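Local coordinates for protein TP_0956 (Treponema pallidum subsp. pallidum, PDB 3U64) that probably serves as the lipoprotein T-component of a TRAP transporter, a helical protein of the tetratricopeptide-repeat clan suited to protein-protein interaction, at residues L50-Y55 and G73-M78; G67-V72 and A117-E122. One frame throughout, in Å; residues are numbered along the deposited sequence.

Interaction 1 (L50-Y55 and G73-M78)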
loop_
_atom_site.group_PDB
_atom_site.type_symbol
_atom_site.label_atom_id
_atom_site.label_comp_id
_atom_site.label_asym_id
_atom_site.label_seq_id
_atom_site.Cartn_x
_atom_site.Cartn_y
_atom_site.Cartn_z
ATOM N N LEU A 50 -3.516 -5.549 -2.816
ATOM C CA LEU A 50 -3.556 -5.882 -4.248
ATOM C C LEU A 50 -3.653 -7.382 -4.451
ATOM O O LEU A 50 -4.334 -7.842 -5.357
ATOM C CB LEU A 50 -2.371 -5.306 -5.024
ATOM C CG LEU A 50 -2.338 -5.529 -6.543
ATOM C CD1 LEU A 50 -3.666 -5.167 -7.264
ATOM C CD2 LEU A 50 -1.176 -4.748 -7.144
ATOM N N VAL A 51 -2.985 -8.147 -3.594
ATOM C CA VAL A 51 -3.115 -9.606 -3.599
ATOM C C VAL A 51 -4.580 -10.057 -3.459
ATOM O O VAL A 51 -5.066 -10.906 -4.219
ATOM C CB VAL A 51 -2.273 -10.213 -2.470
ATOM C CG1 VAL A 51 -2.482 -11.709 -2.383
ATOM C CG2 VAL A 51 -0.793 -9.887 -2.705
ATOM N N LEU A 52 -5.282 -9.496 -2.483
ATOM C CA LEU A 52 -6.701 -9.778 -2.339
ATOM C C LEU A 52 -7.406 -9.463 -3.662
ATOM O O LEU A 52 -8.211 -10.249 -4.163
ATOM C CB LEU A 52 -7.298 -8.958 -1.199
ATOM C CG LEU A 52 -7.388 -9.541 0.219
ATOM C CD1 LEU A 52 -6.193 -10.370 0.541
ATOM C CD2 LEU A 52 -7.527 -8.418 1.236
ATOM N N LYS A 53 -7.075 -8.324 -4.251
ATOM C CA LYS A 53 -7.745 -7.896 -5.466
ATOM C C LYS A 53 -7.464 -8.834 -6.638
ATOM O O LYS A 53 -8.373 -9.170 -7.397
ATOM C CB LYS A 53 -7.396 -6.448 -5.780
ATOM C CG LYS A 53 -8.051 -5.455 -4.814
ATOM C CD LYS A 53 -9.473 -5.200 -5.257
ATOM C CE LYS A 53 -10.455 -5.375 -4.126
ATOM N NZ LYS A 53 -11.830 -5.639 -4.680
ATOM N N VAL A 54 -6.221 -9.286 -6.768
ATOM C CA VAL A 54 -5.880 -10.229 -7.833
ATOM C C VAL A 54 -6.590 -11.568 -7.668
ATOM O O VAL A 54 -7.153 -12.101 -8.628
ATOM C CB VAL A 54 -4.362 -10.439 -7.953
ATOM C CG1 VAL A 54 -4.062 -11.611 -8.866
ATOM C CG2 VAL A 54 -3.701 -9.159 -8.491
ATOM N N TYR A 55 -6.588 -12.113 -6.456
ATOM C CA TYR A 55 -7.284 -13.376 -6.240
ATOM C C TYR A 55 -8.757 -13.197 -6.522
ATOM O O TYR A 55 -9.405 -14.056 -7.115
ATOM C CB TYR A 55 -7.113 -13.867 -4.807
ATOM C CG TYR A 55 -5.865 -14.684 -4.598
ATOM C CD1 TYR A 55 -4.638 -14.072 -4.348
ATOM C CD2 TYR A 55 -5.909 -16.067 -4.637
ATOM C CE1 TYR A 55 -3.484 -14.828 -4.147
ATOM C CE2 TYR A 55 -4.762 -16.832 -4.434
ATOM C CZ TYR A 55 -3.556 -16.208 -4.188
ATOM O OH TYR A 55 -2.424 -16.971 -3.987
ATOM N N GLY A 73 -11.671 -16.314 -0.241
ATOM C CA GLY A 73 -12.471 -16.228 0.981
ATOM C C GLY A 73 -11.615 -16.195 2.239
ATOM O O GLY A 73 -11.784 -15.331 3.089
ATOM N N ARG A 74 -10.687 -17.145 2.349
ATOM C CA ARG A 74 -9.802 -17.246 3.502
ATOM C C ARG A 74 -8.987 -15.961 3.655
ATOM O O ARG A 74 -8.806 -15.444 4.759
ATOM C CB ARG A 74 -8.873 -18.480 3.352
ATOM C CG ARG A 74 -7.606 -18.459 4.214
ATOM C CD ARG A 74 -6.743 -19.712 4.011
ATOM N NE ARG A 74 -6.606 -20.063 2.600
ATOM C CZ ARG A 74 -6.624 -21.309 2.124
ATOM N NH1 ARG A 74 -6.777 -22.340 2.949
ATOM N NH2 ARG A 74 -6.493 -21.528 0.819
ATOM N N LEU A 75 -8.504 -15.453 2.527
ATOM C CA LEU A 75 -7.678 -14.257 2.505
ATOM C C LEU A 75 -8.397 -13.032 3.078
ATOM O O LEU A 75 -7.822 -12.287 3.888
ATOM C CB LEU A 75 -7.261 -13.974 1.071
ATOM C CG LEU A 75 -5.805 -13.618 0.876
ATOM C CD1 LEU A 75 -4.928 -14.438 1.804
ATOM C CD2 LEU A 75 -5.448 -13.849 -0.578
ATOM N N TYR A 76 -9.632 -12.805 2.634
ATOM C CA TYR A 76 -10.437 -11.707 3.165
ATOM C C TYR A 76 -10.647 -11.850 4.664
ATOM O O TYR A 76 -10.527 -10.868 5.403
ATOM C CB TYR A 76 -11.776 -11.579 2.433
ATOM C CG TYR A 76 -11.670 -10.617 1.272
ATOM C CD1 TYR A 76 -11.517 -11.082 -0.032
ATOM C CD2 TYR A 76 -11.650 -9.243 1.489
ATOM C CE1 TYR A 76 -11.385 -10.205 -1.094
ATOM C CE2 TYR A 76 -11.510 -8.347 0.435
ATOM C CZ TYR A 76 -11.380 -8.840 -0.860
ATOM O OH TYR A 76 -11.232 -7.976 -1.920
ATOM N N ILE A 77 -10.934 -13.069 5.118
ATOM C CA ILE A 77 -11.189 -13.299 6.547
ATOM C C ILE A 77 -9.937 -13.061 7.414
ATOM O O ILE A 77 -10.015 -12.437 8.482
ATOM C CB ILE A 77 -11.774 -14.709 6.811
ATOM C CG1 ILE A 77 -13.171 -14.808 6.198
ATOM C CG2 ILE A 77 -11.850 -14.990 8.318
ATOM C CD1 ILE A 77 -13.660 -16.210 6.020
ATOM N N MET A 78 -8.782 -13.526 6.939
ATOM C CA MET A 78 -7.522 -13.327 7.664
ATOM C C MET A 78 -7.106 -11.869 7.646
ATOM O O MET A 78 -6.683 -11.321 8.666
ATOM C CB MET A 78 -6.420 -14.185 7.059
ATOM C CG MET A 78 -6.826 -15.647 6.968
ATOM S SD MET A 78 -5.460 -16.707 6.446
ATOM C CE MET A 78 -4.545 -16.809 7.991
#

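Interaction 2 (G67-V72 and A117-E122)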
loop_
_atom_site.group_PDB
_atom_site.type_symbol
_atom_site.label_atom_id
_atom_site.label_comp_id
_atom_site.label_asym_id
_atom_site.label_seq_id
_atom_site.Cartn_x
_atom_site.Cartn_y
_atom_site.Cartn_z
ATOM N N GLY A 67 -10.837 -24.187 -5.479
ATOM C CA GLY A 67 -9.640 -23.726 -4.808
ATOM C C GLY A 67 -9.536 -22.203 -4.748
ATOM O O GLY A 67 -9.138 -21.634 -3.717
ATOM N N LEU A 68 -9.893 -21.539 -5.849
ATOM C CA LEU A 68 -9.814 -20.079 -5.931
ATOM C C LEU A 68 -10.878 -19.418 -5.064
ATOM O O LEU A 68 -10.606 -18.422 -4.394
ATOM C CB LEU A 68 -9.934 -19.588 -7.382
ATOM C CG LEU A 68 -8.612 -19.307 -8.085
ATOM C CD1 LEU A 68 -8.853 -18.856 -9.528
ATOM C CD2 LEU A 68 -7.857 -18.253 -7.307
ATOM N N SER A 69 -12.093 -19.961 -5.111
ATOM C CA SER A 69 -13.164 -19.546 -4.209
ATOM C C SER A 69 -12.705 -19.577 -2.770
ATOM O O SER A 69 -12.817 -18.577 -2.059
ATOM C CB SER A 69 -14.400 -20.435 -4.376
ATOM O OG SER A 69 -15.101 -20.087 -5.563
ATOM N N LEU A 70 -12.186 -20.725 -2.334
ATOM C CA LEU A 70 -11.710 -20.870 -0.959
ATOM C C LEU A 70 -10.563 -19.914 -0.656
ATOM O O LEU A 70 -10.568 -19.229 0.376
ATOM C CB LEU A 70 -11.280 -22.315 -0.673
ATOM C CG LEU A 70 -10.804 -22.605 0.764
ATOM C CD1 LEU A 70 -11.753 -21.992 1.801
ATOM C CD2 LEU A 70 -10.594 -24.116 1.044
ATOM N N ALA A 71 -9.581 -19.850 -1.556
ATOM C CA ALA A 71 -8.390 -19.061 -1.286
ATOM C C ALA A 71 -8.787 -17.618 -1.021
ATOM O O ALA A 71 -8.382 -17.033 -0.026
ATOM C CB ALA A 71 -7.407 -19.128 -2.448
ATOM N N VAL A 72 -9.570 -17.036 -1.919
ATOM C CA VAL A 72 -9.899 -15.628 -1.784
ATOM C C VAL A 72 -10.756 -15.392 -0.535
ATOM O O VAL A 72 -10.557 -14.407 0.172
ATOM C CB VAL A 72 -10.541 -15.041 -3.055
ATOM C CG1 VAL A 72 -11.917 -15.656 -3.305
ATOM C CG2 VAL A 72 -10.630 -13.508 -2.956
ATOM N N ALA A 117 -16.019 -18.039 0.088
ATOM C CA ALA A 117 -15.687 -19.440 0.386
ATOM C C ALA A 117 -16.908 -20.327 0.189
ATOM O O ALA A 117 -16.813 -21.461 -0.307
ATOM C CB ALA A 117 -15.119 -19.595 1.808
ATOM N N LEU A 118 -18.064 -19.794 0.556
ATOM C CA LEU A 118 -19.319 -20.522 0.397
ATOM C C LEU A 118 -19.559 -20.884 -1.077
ATOM O O LEU A 118 -20.240 -21.867 -1.379
ATOM C CB LEU A 118 -20.469 -19.677 0.936
ATOM C CG LEU A 118 -21.893 -20.212 0.817
ATOM C CD1 LEU A 118 -22.031 -21.551 1.558
ATOM C CD2 LEU A 118 -22.877 -19.176 1.348
ATOM N N SER A 119 -18.993 -20.119 -2.012
ATOM C CA SER A 119 -19.240 -20.453 -3.420
ATOM C C SER A 119 -18.494 -21.726 -3.832
ATOM O O SER A 119 -18.864 -22.377 -4.801
ATOM C CB SER A 119 -19.000 -19.279 -4.374
ATOM O OG SER A 119 -17.663 -18.831 -4.321
ATOM N N SER A 120 -17.465 -22.096 -3.076
ATOM C CA SER A 120 -16.847 -23.410 -3.246
ATOM C C SER A 120 -17.860 -24.524 -2.934
ATOM O O SER A 120 -17.977 -25.471 -3.701
ATOM C CB SER A 120 -15.574 -23.543 -2.399
ATOM O OG SER A 120 -15.256 -24.900 -2.119
ATOM N N LEU A 121 -18.608 -24.404 -1.833
ATOM C CA LEU A 121 -19.685 -25.362 -1.540
ATOM C C LEU A 121 -20.807 -25.300 -2.578
ATOM O O LEU A 121 -21.323 -26.338 -3.015
ATOM C CB LEU A 121 -20.233 -25.195 -0.109
ATOM C CG LEU A 121 -19.199 -25.633 0.944
ATOM C CD1 LEU A 121 -19.544 -25.199 2.352
ATOM C CD2 LEU A 121 -18.990 -27.130 0.891
ATOM N N GLU A 122 -21.165 -24.095 -3.001
ATOM C CA GLU A 122 -22.223 -23.944 -3.993
ATOM C C GLU A 122 -21.864 -24.577 -5.345
ATOM O O GLU A 122 -22.727 -25.119 -6.044
ATOM C CB GLU A 122 -22.596 -22.472 -4.188
ATOM C CG GLU A 122 -23.780 -22.271 -5.153
ATOM C CD GLU A 122 -25.110 -22.722 -4.552
ATOM O OE1 GLU A 122 -25.175 -22.921 -3.318
ATOM O OE2 GLU A 122 -26.095 -22.876 -5.314
#

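Interaction 1 (L50-Y55 and G73-M78)
Tyr-55 swings CG beside its own backbone N and anti to its carbonyl carbon (chi1 -87°), which sets one ring face against CD2 of Leu-75. That methyl lies 4.2 Å from the centroid of the Tyr-55 ring, displaced toward the rim, a CH-pi contact. The reciprocal one is better centred: CG of Leu-52 stands 4.1 Å from the centroid of the Tyr-76 ring and only 7° off its normal. Between the two rings the leucines meet directly. CD1 of Leu-52 comes to 3.3 Å from CG of Leu-75, a doubtful closeness, since both leucines' first torsions also lie away from staggered values. CG1 of Val-51 adds a looser contact, 4.1 Å from CD2 of Leu-75. At the other margin CE of Lys-53 passes 3.5 Å from OH of Tyr-76; Glu-56 ties the pair together, salt-bridged to Lys-53 and hydrogen-bonded to Tyr-76, while Lys-53 also bridges to Glu-38 of the second subunit. Segments 50-55 and 73-78 run antiparallel at 155° on helices 41-61 and 66-89, successive helices forming an antiparallel hairpin, consistent with the TPR clan. Helix 96-124 touches Tyr-76, and Leu-43 of the second subunit lies against Leu-52 and Tyr-76.

Interaction 2 (G67-V72 and A117-E122)
Ser-69 and Ser-120 bring two antiparallel helices of this TPR-clan fold close together. The segments run at 156° with their axes only 7.2 Å apart, and the evidence for close packing lies in the small residues at the interface. CA of Leu-70 and CA of Ala-117 are 4.4 Å apart, a separation possible because serine and alanine side chains fill the contact. CB of Ser-69 lies 3.9 Å from CB of Ser-120, and O of Ser-69 faces CA of Ala-117 at 3.9 Å, so backbone as well as side-chain atoms take part. This is the tight, buried half.

The two margins differ, though each includes a partly exposed residue. The looser one is apolar: CD1 of Leu-70 reaches CB of Ala-117 at 4.1 Å; the leucine carries CG anti to its backbone N (chi1 -178°) and also leans on Trp-157, while Ala-117 packs against Val-158, both of helix 152-166. The other is polar and close, with OG of Ser-69 and OG of Ser-119 3.1 Å apart. The first torsion of Ser-119 (chi1 61°) turns its OG toward Ser-69. Each hydroxyl also meets a carbonyl of its own helix, Ser-119 OG being hydrogen-bonded to Tyr-116 O and Ser-69 OG weakly to His-65 O. His-59 of helix 41-61 touches both serines.

Ser-120 divides its side chain between two tasks: OG is hydrogen-bonded to Arg-66 NE and Thr-154 OG1, while CB packs on Ser-69. Its amide stays within its own helix, where Ser-120 N bonds to Ala-117 O at 2.9 Å, and that same nitrogen lies 3.7 Å from CB of Ser-69.

Both interactions are mostly buried, and they share helix 66-89, which pairs with helix 41-61 in interaction 1 and with helix 96-124 in interaction 2 at nearly the same antiparallel angle. Their spacing and chemistry differ. Large leucine and tyrosine side chains hold the first pair 10.0 Å apart at their axes, whereas serines and an alanine allow the second a much closer approach. Interaction 1 borders the subunit interfaces of the trimer; neither segment of interaction 2 is touched by another chain. Their centres lie 12 Å apart, and Tyr-55 joins them, its CE2 packing 4.0 Å from CB of Ala-71, with Leu-68 and Val-72 also against it.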